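Local coordinates for putative methyl-accepting chemotaxis signal transduction protein (Campylobacter jejuni subsp. jejuni serotype O:2, PDB 4XMR) that binds isoleucine through its tandem PAS sensory domain and probably acts as a chemoreceptor passing the signal across the membrane, at residues E118-N123 and G151-V156; Y131-L136 and G158-S163; N176-D181 and S202-A207. One frame throughout, in Å; residues are numbered along the deposited sequence.

Contact 1 of 3, residues E118-N123 and G151-V156; sequences EALKTN and GKIIGV
A119 meets V156 where helix 114-120 lies against strand 152-162 of the six-stranded antiparallel sheet of the first PDC sensor domain. Its CB, directed at the strand, sits 3.6 Å from CG1 of V156; a methyl this short lets the helix backbone come close, with the two CA atoms 6.8 Å apart. L120 follows, its longer arm spanning from V156 to I153. Its CD2 fits between those two side chains, 3.7 Å from CG2 of V156 and 3.8 Å from CD1 of I153. The L120 and I153 side chains cross at about a right angle. V156 suits its place because branching at CB lets it meet two helix residues at once: CG1, anti to the backbone N (chi1 175°), takes A119, while CG2 takes L120. W115 and Y116 of the same helix also touch V156. A classic bulge, in which I154 and G155 share the partner I147 on strand 139-149, separates I153 from V156. K121, the next residue, turns back so that NZ forms a salt bridge with E118 OE2 (3.2 Å). No hydrogen bond joins the two segments, so the contact rests on the fit of aliphatic branches, buried at A119 and V156 and more exposed towards I153.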
ATOM      1  N   GLU B 118       6.899  13.941 -22.200  1.00 20.73           N
ATOM      2  CA  GLU B 118       5.664  13.161 -22.281  1.00 20.84           C
ATOM      3  C   GLU B 118       4.522  13.793 -21.490  1.00 18.99           C
ATOM      4  O   GLU B 118       3.360  13.690 -21.876  1.00 23.32           O
ATOM      5  CB  GLU B 118       5.898  11.709 -21.860  1.00 22.03           C
ATOM      6  CG  GLU B 118       6.798  10.943 -22.816  1.00 23.14           C
ATOM      7  CD  GLU B 118       6.250  10.922 -24.232  1.00 31.12           C
ATOM      8  OE1 GLU B 118       5.033  10.693 -24.395  1.00 33.71           O
ATOM      9  OE2 GLU B 118       7.034  11.149 -25.177  1.00 36.53           O
ATOM     10  N   ALA B 119       4.857  14.470 -20.394  1.00 19.54           N
ATOM     11  CA  ALA B 119       3.847  15.132 -19.576  1.00 19.08           C
ATOM     12  C   ALA B 119       3.171  16.259 -20.343  1.00 18.93           C
ATOM     13  O   ALA B 119       1.994  16.543 -20.129  1.00 23.11           O
ATOM     14  CB  ALA B 119       4.469  15.684 -18.307  1.00 19.04           C
ATOM     15  N   LEU B 120       3.923  16.897 -21.237  1.00 21.61           N
ATOM     16  CA  LEU B 120       3.406  18.003 -22.039  1.00 24.23           C
ATOM     17  C   LEU B 120       2.538  17.513 -23.198  1.00 29.38           C
ATOM     18  O   LEU B 120       1.814  18.302 -23.815  1.00 32.72           O
ATOM     19  CB  LEU B 120       4.557  18.859 -22.577  1.00 24.68           C
ATOM     20  CG  LEU B 120       5.410  19.580 -21.529  1.00 24.53           C
ATOM     21  CD1 LEU B 120       6.586  20.272 -22.192  1.00 29.03           C
ATOM     22  CD2 LEU B 120       4.571  20.582 -20.755  1.00 24.37           C
ATOM     23  N   LYS B 121       2.605  16.217 -23.490  1.00 30.55           N
ATOM     24  CA  LYS B 121       1.840  15.642 -24.593  1.00 32.16           C
ATOM     25  C   LYS B 121       0.528  15.043 -24.127  1.00 40.03           C
ATOM     26  O   LYS B 121      -0.260  14.560 -24.943  1.00 50.87           O
ATOM     27  CB  LYS B 121       2.640  14.538 -25.279  1.00 37.43           C
ATOM     28  CG  LYS B 121       3.899  15.007 -25.955  1.00 44.09           C
ATOM     29  CD  LYS B 121       4.662  13.822 -26.503  1.00 45.42           C
ATOM     30  CE  LYS B 121       5.935  14.257 -27.189  1.00 57.57           C
ATOM     31  NZ  LYS B 121       6.699  13.074 -27.659  1.00 63.81           N
ATOM     32  N   THR B 122       0.298  15.051 -22.818  1.00 39.79           N
ATOM     33  CA  THR B 122      -0.880  14.394 -22.266  1.00 32.64           C
ATOM     34  C   THR B 122      -1.492  15.141 -21.086  1.00 32.58           C
ATOM     35  O   THR B 122      -0.809  15.870 -20.364  1.00 33.90           O
ATOM     36  CB  THR B 122      -0.577  12.937 -21.844  1.00 34.70           C
ATOM     37  OG1 THR B 122      -1.786  12.309 -21.405  1.00 38.22           O
ATOM     38  CG2 THR B 122       0.443  12.902 -20.711  1.00 32.35           C
ATOM     39  N   ASN B 123      -2.794  14.948 -20.917  1.00 35.93           N
ATOM     40  CA  ASN B 123      -3.530  15.447 -19.770  1.00 40.26           C
ATOM     41  C   ASN B 123      -3.242  14.567 -18.570  1.00 34.02           C
ATOM     42  O   ASN B 123      -3.535  14.921 -17.432  1.00 35.91           O
ATOM     43  CB  ASN B 123      -5.028  15.392 -20.061  1.00 50.08           C
ATOM     44  CG  ASN B 123      -5.639  16.762 -20.253  1.00 54.18           C
ATOM     45  OD1 ASN B 123      -4.933  17.756 -20.408  1.00 58.94           O
ATOM     46  ND2 ASN B 123      -6.966  16.818 -20.247  1.00 63.55           N
ATOM     47  N   GLY B 151      -5.015  27.885 -17.419  1.00 17.21           N
ATOM     48  CA  GLY B 151      -4.769  27.387 -18.758  1.00 17.47           C
ATOM     49  C   GLY B 151      -3.352  27.539 -19.280  1.00 17.73           C
ATOM     50  O   GLY B 151      -3.060  27.127 -20.408  1.00 20.41           O
ATOM     51  N   LYS B 152      -2.472  28.120 -18.469  1.00 17.03           N
ATOM     52  CA  LYS B 152      -1.098  28.387 -18.885  1.00 17.82           C
ATOM     53  C   LYS B 152      -0.125  27.424 -18.225  1.00 16.10           C
ATOM     54  O   LYS B 152      -0.194  27.184 -17.021  1.00 16.52           O
ATOM     55  CB  LYS B 152      -0.713  29.828 -18.543  1.00 21.55           C
ATOM     56  CG  LYS B 152      -1.713  30.864 -19.048  1.00 28.30           C
ATOM     57  CD  LYS B 152      -1.155  31.694 -20.194  1.00 33.59           C
ATOM     58  CE  LYS B 152      -2.249  32.546 -20.826  1.00 37.66           C
ATOM     59  NZ  LYS B 152      -1.733  33.787 -21.471  1.00 38.07           N
ATOM     60  N   ILE B 153       0.785  26.868 -19.016  1.00 16.44           N
ATOM     61  CA  ILE B 153       1.766  25.937 -18.489  1.00 16.49           C
ATOM     62  C   ILE B 153       2.689  26.637 -17.496  1.00 15.38           C
ATOM     63  O   ILE B 153       3.240  27.703 -17.777  1.00 19.54           O
ATOM     64  CB  ILE B 153       2.582  25.257 -19.628  1.00 18.52           C
ATOM     65  CG1 ILE B 153       3.507  24.183 -19.067  1.00 19.55           C
ATOM     66  CG2 ILE B 153       3.364  26.282 -20.457  1.00 24.82           C
ATOM     67  CD1 ILE B 153       2.766  23.011 -18.468  1.00 20.69           C
ATOM     68  N   ILE B 154       2.807  26.052 -16.313  1.00 14.64           N
ATOM     69  CA  ILE B 154       3.729  26.541 -15.299  1.00 16.07           C
ATOM     70  C   ILE B 154       5.014  25.711 -15.326  1.00 16.69           C
ATOM     71  O   ILE B 154       6.125  26.225 -15.183  1.00 18.39           O
ATOM     72  CB  ILE B 154       3.089  26.471 -13.894  1.00 20.86           C
ATOM     73  CG1 ILE B 154       1.852  27.372 -13.835  1.00 22.61           C
ATOM     74  CG2 ILE B 154       4.101  26.829 -12.801  1.00 23.63           C
ATOM     75  CD1 ILE B 154       2.105  28.795 -14.313  1.00 21.97           C
ATOM     76  N   GLY B 155       4.858  24.409 -15.526  1.00 15.53           N
ATOM     77  CA  GLY B 155       6.002  23.534 -15.568  1.00 14.76           C
ATOM     78  C   GLY B 155       5.528  22.114 -15.464  1.00 12.54           C
ATOM     79  O   GLY B 155       4.329  21.849 -15.546  1.00 14.68           O
ATOM     80  N   VAL B 156       6.473  21.203 -15.301  1.00 11.85           N
ATOM     81  CA  VAL B 156       6.151  19.793 -15.173  1.00 11.45           C
ATOM     82  C   VAL B 156       6.570  19.296 -13.792  1.00 10.29           C
ATOM     83  O   VAL B 156       7.737  19.384 -13.407  1.00 11.06           O
ATOM     84  CB  VAL B 156       6.816  18.948 -16.271  1.00 13.84           C
ATOM     85  CG1 VAL B 156       6.539  17.473 -16.027  1.00 14.92           C
ATOM     86  CG2 VAL B 156       6.301  19.383 -17.657  1.00 16.24           C
TER

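Contact 2 of 3, residues Y131-L136 and G158-S163; sequences YLDTVL and GVDIPS. With ILE (isoleucine), chain E.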
ATOM      1  N   TYR B 131      14.526   3.972 -14.463  1.00 18.42           N
ATOM      2  CA  TYR B 131      15.796   4.448 -14.990  1.00 18.54           C
ATOM      3  C   TYR B 131      16.664   4.968 -13.849  1.00 17.67           C
ATOM      4  O   TYR B 131      16.181   5.226 -12.746  1.00 17.78           O
ATOM      5  CB  TYR B 131      15.571   5.557 -16.024  1.00 19.53           C
ATOM      6  CG  TYR B 131      15.004   6.817 -15.412  1.00 17.74           C
ATOM      7  CD1 TYR B 131      13.641   6.937 -15.171  1.00 17.53           C
ATOM      8  CD2 TYR B 131      15.836   7.880 -15.058  1.00 18.15           C
ATOM      9  CE1 TYR B 131      13.116   8.083 -14.599  1.00 17.64           C
ATOM     10  CE2 TYR B 131      15.325   9.028 -14.489  1.00 17.14           C
ATOM     11  CZ  TYR B 131      13.962   9.124 -14.260  1.00 17.36           C
ATOM     12  OH  TYR B 131      13.451  10.268 -13.685  1.00 16.58           O
ATOM     13  N   LEU B 132      17.948   5.135 -14.126  1.00 19.62           N
ATOM     14  CA  LEU B 132      18.883   5.618 -13.125  1.00 20.41           C
ATOM     15  C   LEU B 132      18.733   7.117 -12.914  1.00 18.80           C
ATOM     16  O   LEU B 132      19.034   7.907 -13.814  1.00 19.75           O
ATOM     17  CB  LEU B 132      20.315   5.304 -13.562  1.00 22.43           C
ATOM     18  CG  LEU B 132      21.390   5.557 -12.511  1.00 24.27           C
ATOM     19  CD1 LEU B 132      21.166   4.668 -11.298  1.00 26.46           C
ATOM     20  CD2 LEU B 132      22.771   5.323 -13.101  1.00 26.57           C
ATOM     21  N   ASP B 133      18.260   7.505 -11.730  1.00 19.33           N
ATOM     22  CA  ASP B 133      18.139   8.923 -11.378  1.00 17.50           C
ATOM     23  C   ASP B 133      19.420   9.703 -11.663  1.00 16.60           C
ATOM     24  O   ASP B 133      20.501   9.287 -11.264  1.00 19.93           O
ATOM     25  CB  ASP B 133      17.776   9.087  -9.898  1.00 19.37           C
ATOM     26  CG  ASP B 133      17.671  10.543  -9.489  1.00 17.81           C
ATOM     27  OD1 ASP B 133      17.180  11.339 -10.306  1.00 24.84           O
ATOM     28  OD2 ASP B 133      18.076  10.891  -8.363  1.00 21.34           O
ATOM     29  N   THR B 134      19.286  10.834 -12.351  1.00 18.31           N
ATOM     30  CA  THR B 134      20.426  11.673 -12.702  1.00 19.53           C
ATOM     31  C   THR B 134      21.227  12.117 -11.483  1.00 20.91           C
ATOM     32  O   THR B 134      22.459  12.142 -11.513  1.00 23.77           O
ATOM     33  CB  THR B 134      19.970  12.936 -13.474  1.00 22.72           C
ATOM     34  OG1 THR B 134      19.278  12.539 -14.663  1.00 24.22           O
ATOM     35  CG2 THR B 134      21.161  13.812 -13.846  1.00 25.62           C
ATOM     36  N   VAL B 135      20.533  12.463 -10.405  1.00 19.27           N
ATOM     37  CA  VAL B 135      21.222  13.034  -9.250  1.00 21.25           C
ATOM     38  C   VAL B 135      21.693  11.977  -8.251  1.00 22.22           C
ATOM     39  O   VAL B 135      22.888  11.856  -7.985  1.00 24.52           O
ATOM     40  CB  VAL B 135      20.356  14.081  -8.526  1.00 18.58           C
ATOM     41  CG1 VAL B 135      21.163  14.753  -7.424  1.00 21.78           C
ATOM     42  CG2 VAL B 135      19.846  15.119  -9.514  1.00 19.92           C
ATOM     43  N   LEU B 136      20.756  11.208  -7.701  1.00 19.36           N
ATOM     44  CA  LEU B 136      21.081  10.319  -6.590  1.00 21.33           C
ATOM     45  C   LEU B 136      21.506   8.921  -7.026  1.00 22.38           C
ATOM     46  O   LEU B 136      21.881   8.094  -6.193  1.00 23.71           O
ATOM     47  CB  LEU B 136      19.917  10.246  -5.602  1.00 22.37           C
ATOM     48  CG  LEU B 136      19.602  11.591  -4.939  1.00 22.21           C
ATOM     49  CD1 LEU B 136      18.374  11.475  -4.039  1.00 24.37           C
ATOM     50  CD2 LEU B 136      20.801  12.111  -4.152  1.00 26.35           C
ATOM     51  N   GLY B 158       7.375  16.393 -11.170  1.00  9.62           N
ATOM     52  CA  GLY B 158       7.868  15.032 -11.162  1.00  9.55           C
ATOM     53  C   GLY B 158       8.012  14.501  -9.748  1.00  9.38           C
ATOM     54  O   GLY B 158       8.389  15.237  -8.818  1.00 10.03           O
ATOM     55  N   VAL B 159       7.685  13.221  -9.595  1.00  9.95           N
ATOM     56  CA  VAL B 159       7.832  12.500  -8.337  1.00  9.36           C
ATOM     57  C   VAL B 159       8.611  11.219  -8.612  1.00  8.82           C
ATOM     58  O   VAL B 159       8.173  10.399  -9.432  1.00 10.43           O
ATOM     59  CB  VAL B 159       6.450  12.162  -7.731  1.00 10.12           C
ATOM     60  CG1 VAL B 159       6.604  11.282  -6.494  1.00 11.86           C
ATOM     61  CG2 VAL B 159       5.672  13.443  -7.414  1.00 10.84           C
ATOM     62  N   ASP B 160       9.759  11.053  -7.955  1.00  9.90           N
ATOM     63  CA  ASP B 160      10.582   9.864  -8.148  1.00 10.59           C
ATOM     64  C   ASP B 160      10.426   8.935  -6.957  1.00 10.48           C
ATOM     65  O   ASP B 160      10.694   9.326  -5.807  1.00 11.27           O
ATOM     66  CB  ASP B 160      12.077  10.198  -8.265  1.00 10.97           C
ATOM     67  CG  ASP B 160      12.427  11.041  -9.479  1.00 12.99           C
ATOM     68  OD1 ASP B 160      11.603  11.189 -10.402  1.00 12.72           O
ATOM     69  OD2 ASP B 160      13.565  11.553  -9.495  1.00 12.43           O
ATOM     70  N   ILE B 161       9.994   7.710  -7.235  1.00 11.91           N
ATOM     71  CA  ILE B 161       9.906   6.665  -6.224  1.00 12.35           C
ATOM     72  C   ILE B 161      10.931   5.579  -6.590  1.00 13.51           C
ATOM     73  O   ILE B 161      10.951   5.121  -7.723  1.00 14.75           O
ATOM     74  CB  ILE B 161       8.477   6.055  -6.175  1.00 13.29           C
ATOM     75  CG1 ILE B 161       7.392   7.148  -6.047  1.00 14.09           C
ATOM     76  CG2 ILE B 161       8.384   4.985  -5.083  1.00 13.50           C
ATOM     77  CD1 ILE B 161       7.484   7.994  -4.789  1.00 14.43           C
ATOM     78  N   PRO B 162      11.799   5.179  -5.647  1.00 15.31           N
ATOM     79  CA  PRO B 162      12.774   4.137  -5.996  1.00 16.16           C
ATOM     80  C   PRO B 162      12.074   2.864  -6.459  1.00 16.07           C
ATOM     81  O   PRO B 162      11.112   2.420  -5.824  1.00 15.85           O
ATOM     82  CB  PRO B 162      13.502   3.873  -4.672  1.00 18.58           C
ATOM     83  CG  PRO B 162      13.354   5.157  -3.910  1.00 19.94           C
ATOM     84  CD  PRO B 162      11.961   5.639  -4.259  1.00 17.23           C
ATOM     85  N   SER B 163      12.529   2.301  -7.572  1.00 15.72           N
ATOM     86  CA  SER B 163      11.957   1.052  -8.046  1.00 15.09           C
ATOM     87  C   SER B 163      12.170  -0.068  -7.022  1.00 14.75           C
ATOM     88  O   SER B 163      11.398  -1.028  -6.977  1.00 14.19           O
ATOM     89  CB  SER B 163      12.486   0.679  -9.435  1.00 22.49           C
ATOM     90  OG  SER B 163      13.892   0.734  -9.489  1.00 24.26           O
TER
HETATM   91  N   ILE E 301      14.964  11.771 -11.803  1.00 18.04           N
HETATM   92  CA  ILE E 301      14.933  12.966 -12.630  1.00 18.60           C
HETATM   93  C   ILE E 301      15.930  12.781 -13.766  1.00 19.77           C
HETATM   94  O   ILE E 301      15.813  13.397 -14.819  1.00 22.92           O
HETATM   95  CB  ILE E 301      15.233  14.244 -11.802  1.00 16.76           C
HETATM   96  CG1 ILE E 301      14.859  15.492 -12.607  1.00 19.03           C
HETATM   97  CG2 ILE E 301      16.685  14.285 -11.346  1.00 21.05           C
HETATM   98  CD1 ILE E 301      14.859  16.775 -11.793  1.00 21.36           C
HETATM   99  OXT ILE E 301      16.855  11.973 -13.651  1.00 19.87           O
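Y131 lays the edge of its ring beside the carboxylate of the bound isoleucine, whose OXT lies near the ring plane, 3.4 Å from CE2. The CG of Y131 stands between its own backbone N and carbonyl carbon (chi1 67°), and from there the ring places OH to accept a hydrogen bond, 2.8 Å long, from the ligand N. Two carboxylates complete the grip on that amino group: D133 OD1 from the loop after strand 126-132, and D160 OD2 from strand 152-162, each accepting a hydrogen bond of 2.7 Å from the ligand N. D133 OD1 and D160 OD2 are themselves only 3.7 Å apart, a like-charge approach that the amino group, presumably positive, should offset. Aspartate suits both places, since its short arm brings a carboxylate oxygen to the ligand with few torsions to fix. The other oxygen of D133, OD2, accepts the backbone N-H of L136 at 2.8 Å, from above the carboxylate plane, in an Asx motif that steadies the loop. T134 gives OXT hydrogen bonds from its N and OG1, at 3.0 and 2.7 Å. Outside the two segments, T142 hydrogen-bonds to Y131 OH and D160 OD1, Y82 also reaches D160 OD1, and N80 serves D133 OD2 and D160 OD2. K113, which also bonds T134 OG1, and W115 hydrogen-bond to the isoleucine. V135 CG2 meets CG2 of the ligand. Three acceptors around the amino N and two T134 donors to OXT are consistent with recognition of the groups common to amino acids.

Contact 3 of 3, residues N176-D181 and S202-A207; sequences NTFLFD and SPVLNA
F180 and L205 reach for each other from the two sides of an alpha-on-beta packing, with helix 202-211 lying across the five-stranded antiparallel sheet of the second PAS-type module. The axes of strand 177-180 and the helix segment are 11.8 Å apart and cross at -79°, nearly a right angle. L205 brings CD2 over one face of the F180 ring in a CH-pi contact, while its CD1 approaches CE1 of F180 at 4.0 Å. The leucine's forked end suits this place, because one methyl can cover the ring centre as the other reaches its rim. V204 meets the same ring obliquely, its CG1 3.9 Å from CZ of F180. That methyl lies between the backbone N and carbonyl carbon of V204 (chi1 71°), a placement that turns it towards the strand. F178, two residues before F180 and therefore on the same side of the strand, has F180 CZ at its ring edge. The long, flat side chains of F178 and F180 span the distance between strand and helix, F180 meeting L205 with a face and F178 meeting V204 CG1 with an edge. H201 stacks edge-to-face with F180, and F217 of strand 217-221 touches V204. Over the F180 ring, CD2 of L205 stands 3.8 Å from the centroid, 10° off the normal.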
ATOM      1  N   ASN B 176       6.089 -18.078  -5.608  1.00 11.73           N
ATOM      2  CA  ASN B 176       7.286 -17.791  -6.370  1.00 11.23           C
ATOM      3  C   ASN B 176       6.930 -16.875  -7.531  1.00 11.85           C
ATOM      4  O   ASN B 176       6.877 -17.306  -8.702  1.00 11.51           O
ATOM      5  CB  ASN B 176       7.917 -19.079  -6.871  1.00 12.59           C
ATOM      6  CG  ASN B 176       9.226 -18.838  -7.569  1.00 13.73           C
ATOM      7  OD1 ASN B 176      10.064 -18.062  -7.094  1.00 14.45           O
ATOM      8  ND2 ASN B 176       9.419 -19.498  -8.705  1.00 16.19           N
ATOM      9  N   THR B 177       6.653 -15.616  -7.192  1.00 10.52           N
ATOM     10  CA  THR B 177       6.212 -14.642  -8.174  1.00 10.02           C
ATOM     11  C   THR B 177       7.330 -13.669  -8.510  1.00 10.06           C
ATOM     12  O   THR B 177       8.225 -13.413  -7.701  1.00 12.06           O
ATOM     13  CB  THR B 177       4.978 -13.871  -7.697  1.00 10.35           C
ATOM     14  OG1 THR B 177       5.301 -13.202  -6.474  1.00 11.53           O
ATOM     15  CG2 THR B 177       3.795 -14.809  -7.458  1.00 12.20           C
ATOM     16  N   PHE B 178       7.279 -13.137  -9.725  1.00 10.49           N
ATOM     17  CA  PHE B 178       8.304 -12.223 -10.204  1.00 10.65           C
ATOM     18  C   PHE B 178       7.762 -11.348 -11.324  1.00 10.54           C
ATOM     19  O   PHE B 178       6.699 -11.624 -11.867  1.00 11.73           O
ATOM     20  CB  PHE B 178       9.603 -12.963 -10.587  1.00 12.06           C
ATOM     21  CG  PHE B 178       9.410 -14.159 -11.496  1.00 11.86           C
ATOM     22  CD1 PHE B 178       9.059 -15.395 -10.965  1.00 12.75           C
ATOM     23  CD2 PHE B 178       9.646 -14.069 -12.863  1.00 13.72           C
ATOM     24  CE1 PHE B 178       8.899 -16.510 -11.786  1.00 12.73           C
ATOM     25  CE2 PHE B 178       9.495 -15.187 -13.689  1.00 13.83           C
ATOM     26  CZ  PHE B 178       9.123 -16.400 -13.140  1.00 12.42           C
ATOM     27  N   LEU B 179       8.478 -10.267 -11.617  1.00 11.28           N
ATOM     28  CA  LEU B 179       8.072  -9.292 -12.619  1.00 11.78           C
ATOM     29  C   LEU B 179       9.163  -9.084 -13.648  1.00 12.44           C
ATOM     30  O   LEU B 179      10.332  -8.968 -13.290  1.00 14.22           O
ATOM     31  CB  LEU B 179       7.813  -7.926 -11.978  1.00 14.79           C
ATOM     32  CG  LEU B 179       6.731  -7.741 -10.935  1.00 15.75           C
ATOM     33  CD1 LEU B 179       6.687  -6.258 -10.551  1.00 14.85           C
ATOM     34  CD2 LEU B 179       5.384  -8.213 -11.457  1.00 16.06           C
ATOM     35  N   PHE B 180       8.760  -8.987 -14.915  1.00 13.45           N
ATOM     36  CA  PHE B 180       9.634  -8.508 -15.978  1.00 13.49           C
ATOM     37  C   PHE B 180       9.222  -7.103 -16.368  1.00 15.06           C
ATOM     38  O   PHE B 180       8.042  -6.759 -16.317  1.00 15.16           O
ATOM     39  CB  PHE B 180       9.521  -9.391 -17.222  1.00 15.06           C
ATOM     40  CG  PHE B 180      10.006 -10.790 -17.023  1.00 14.02           C
ATOM     41  CD1 PHE B 180      11.347 -11.091 -17.181  1.00 14.38           C
ATOM     42  CD2 PHE B 180       9.116 -11.803 -16.699  1.00 14.35           C
ATOM     43  CE1 PHE B 180      11.804 -12.377 -17.004  1.00 15.83           C
ATOM     44  CE2 PHE B 180       9.566 -13.093 -16.523  1.00 16.26           C
ATOM     45  CZ  PHE B 180      10.910 -13.382 -16.681  1.00 16.88           C
ATOM     46  N   ASP B 181      10.193  -6.292 -16.768  1.00 16.50           N
ATOM     47  CA  ASP B 181       9.875  -4.962 -17.259  1.00 16.92           C
ATOM     48  C   ASP B 181       9.441  -4.989 -18.722  1.00 19.48           C
ATOM     49  O   ASP B 181       9.282  -6.059 -19.316  1.00 21.22           O
ATOM     50  CB  ASP B 181      11.031  -3.982 -17.017  1.00 17.93           C
ATOM     51  CG  ASP B 181      12.293  -4.332 -17.798  1.00 20.40           C
ATOM     52  OD1 ASP B 181      12.224  -5.071 -18.806  1.00 21.86           O
ATOM     53  OD2 ASP B 181      13.367  -3.831 -17.408  1.00 23.16           O
ATOM     54  N   SER B 202      14.633 -16.972 -20.619  0.61 18.78           N
ATOM     55  CA  SER B 202      14.093 -17.299 -21.935  0.61 21.31           C
ATOM     56  C   SER B 202      13.021 -18.406 -21.915  0.61 17.65           C
ATOM     57  O   SER B 202      11.966 -18.244 -22.533  0.61 18.73           O
ATOM     58  CB  SER B 202      15.218 -17.635 -22.925  0.61 25.63           C
ATOM     59  OG  SER B 202      16.048 -16.508 -23.156  0.61 30.80           O
ATOM     60  N   PRO B 203      13.273 -19.523 -21.206  1.00 17.75           N
ATOM     61  CA  PRO B 203      12.241 -20.567 -21.232  1.00 16.85           C
ATOM     62  C   PRO B 203      10.862 -20.110 -20.739  1.00 15.05           C
ATOM     63  O   PRO B 203       9.861 -20.423 -21.381  1.00 17.56           O
ATOM     64  CB  PRO B 203      12.822 -21.649 -20.321  1.00 19.25           C
ATOM     65  CG  PRO B 203      14.293 -21.483 -20.461  1.00 20.91           C
ATOM     66  CD  PRO B 203      14.485 -19.998 -20.503  1.00 19.48           C
ATOM     67  N   VAL B 204      10.800 -19.359 -19.645  1.00 14.35           N
ATOM     68  CA  VAL B 204       9.495 -18.928 -19.152  1.00 14.25           C
ATOM     69  C   VAL B 204       8.846 -17.918 -20.104  1.00 13.90           C
ATOM     70  O   VAL B 204       7.649 -18.001 -20.387  1.00 15.54           O
ATOM     71  CB  VAL B 204       9.534 -18.425 -17.685  1.00 16.67           C
ATOM     72  CG1 VAL B 204      10.251 -17.099 -17.575  1.00 19.19           C
ATOM     73  CG2 VAL B 204       8.113 -18.341 -17.121  1.00 18.68           C
ATOM     74  N   LEU B 205       9.640 -16.993 -20.635  1.00 15.07           N
ATOM     75  CA  LEU B 205       9.114 -15.974 -21.530  1.00 15.97           C
ATOM     76  C   LEU B 205       8.618 -16.568 -22.845  1.00 15.54           C
ATOM     77  O   LEU B 205       7.572 -16.167 -23.354  1.00 17.55           O
ATOM     78  CB  LEU B 205      10.170 -14.893 -21.788  1.00 17.75           C
ATOM     79  CG  LEU B 205      10.522 -13.995 -20.608  1.00 19.19           C
ATOM     80  CD1 LEU B 205      11.755 -13.160 -20.908  1.00 22.95           C
ATOM     81  CD2 LEU B 205       9.338 -13.106 -20.295  1.00 21.78           C
ATOM     82  N   ASN B 206       9.372 -17.518 -23.393  1.00 16.03           N
ATOM     83  CA  ASN B 206       8.972 -18.180 -24.633  1.00 16.88           C
ATOM     84  C   ASN B 206       7.666 -18.941 -24.448  1.00 17.09           C
ATOM     85  O   ASN B 206       6.795 -18.929 -25.319  1.00 19.43           O
ATOM     86  CB  ASN B 206      10.068 -19.128 -25.121  1.00 19.44           C
ATOM     87  CG  ASN B 206      11.290 -18.391 -25.643  1.00 23.21           C
ATOM     88  OD1 ASN B 206      11.220 -17.207 -25.977  1.00 25.76           O
ATOM     89  ND2 ASN B 206      12.419 -19.089 -25.711  1.00 24.41           N
ATOM     90  N   ALA B 207       7.526 -19.600 -23.305  1.00 15.29           N
ATOM     91  CA  ALA B 207       6.314 -20.357 -23.048  1.00 15.62           C
ATOM     92  C   ALA B 207       5.133 -19.410 -22.843  1.00 15.87           C
ATOM     93  O   ALA B 207       4.037 -19.658 -23.336  1.00 17.01           O
ATOM     94  CB  ALA B 207       6.499 -21.269 -21.857  1.00 17.35           C
TER

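Contacts 1 and 2 both reach the same six-stranded antiparallel sheet and share strand 152-162, whose earlier part serves contact 1 and later part contact 2. Their centres are 20 Å apart, and their segments alternate along the chain, bringing helix 114-120, and through the ligand the end of strand 126-132 and its loop, to one strand within the first PDC sensor domain. Contact 3 follows in sequence, in the five-stranded sheet, its centre 36 Å from that of contact 1 and 25 Å from that of contact 2. It lies on the opposite side of the chain's centre from both. This separation is consistent with the tandem PAS layout: isoleucine binds at contact 2, while contact 3 packs a helix on the second module's sheet.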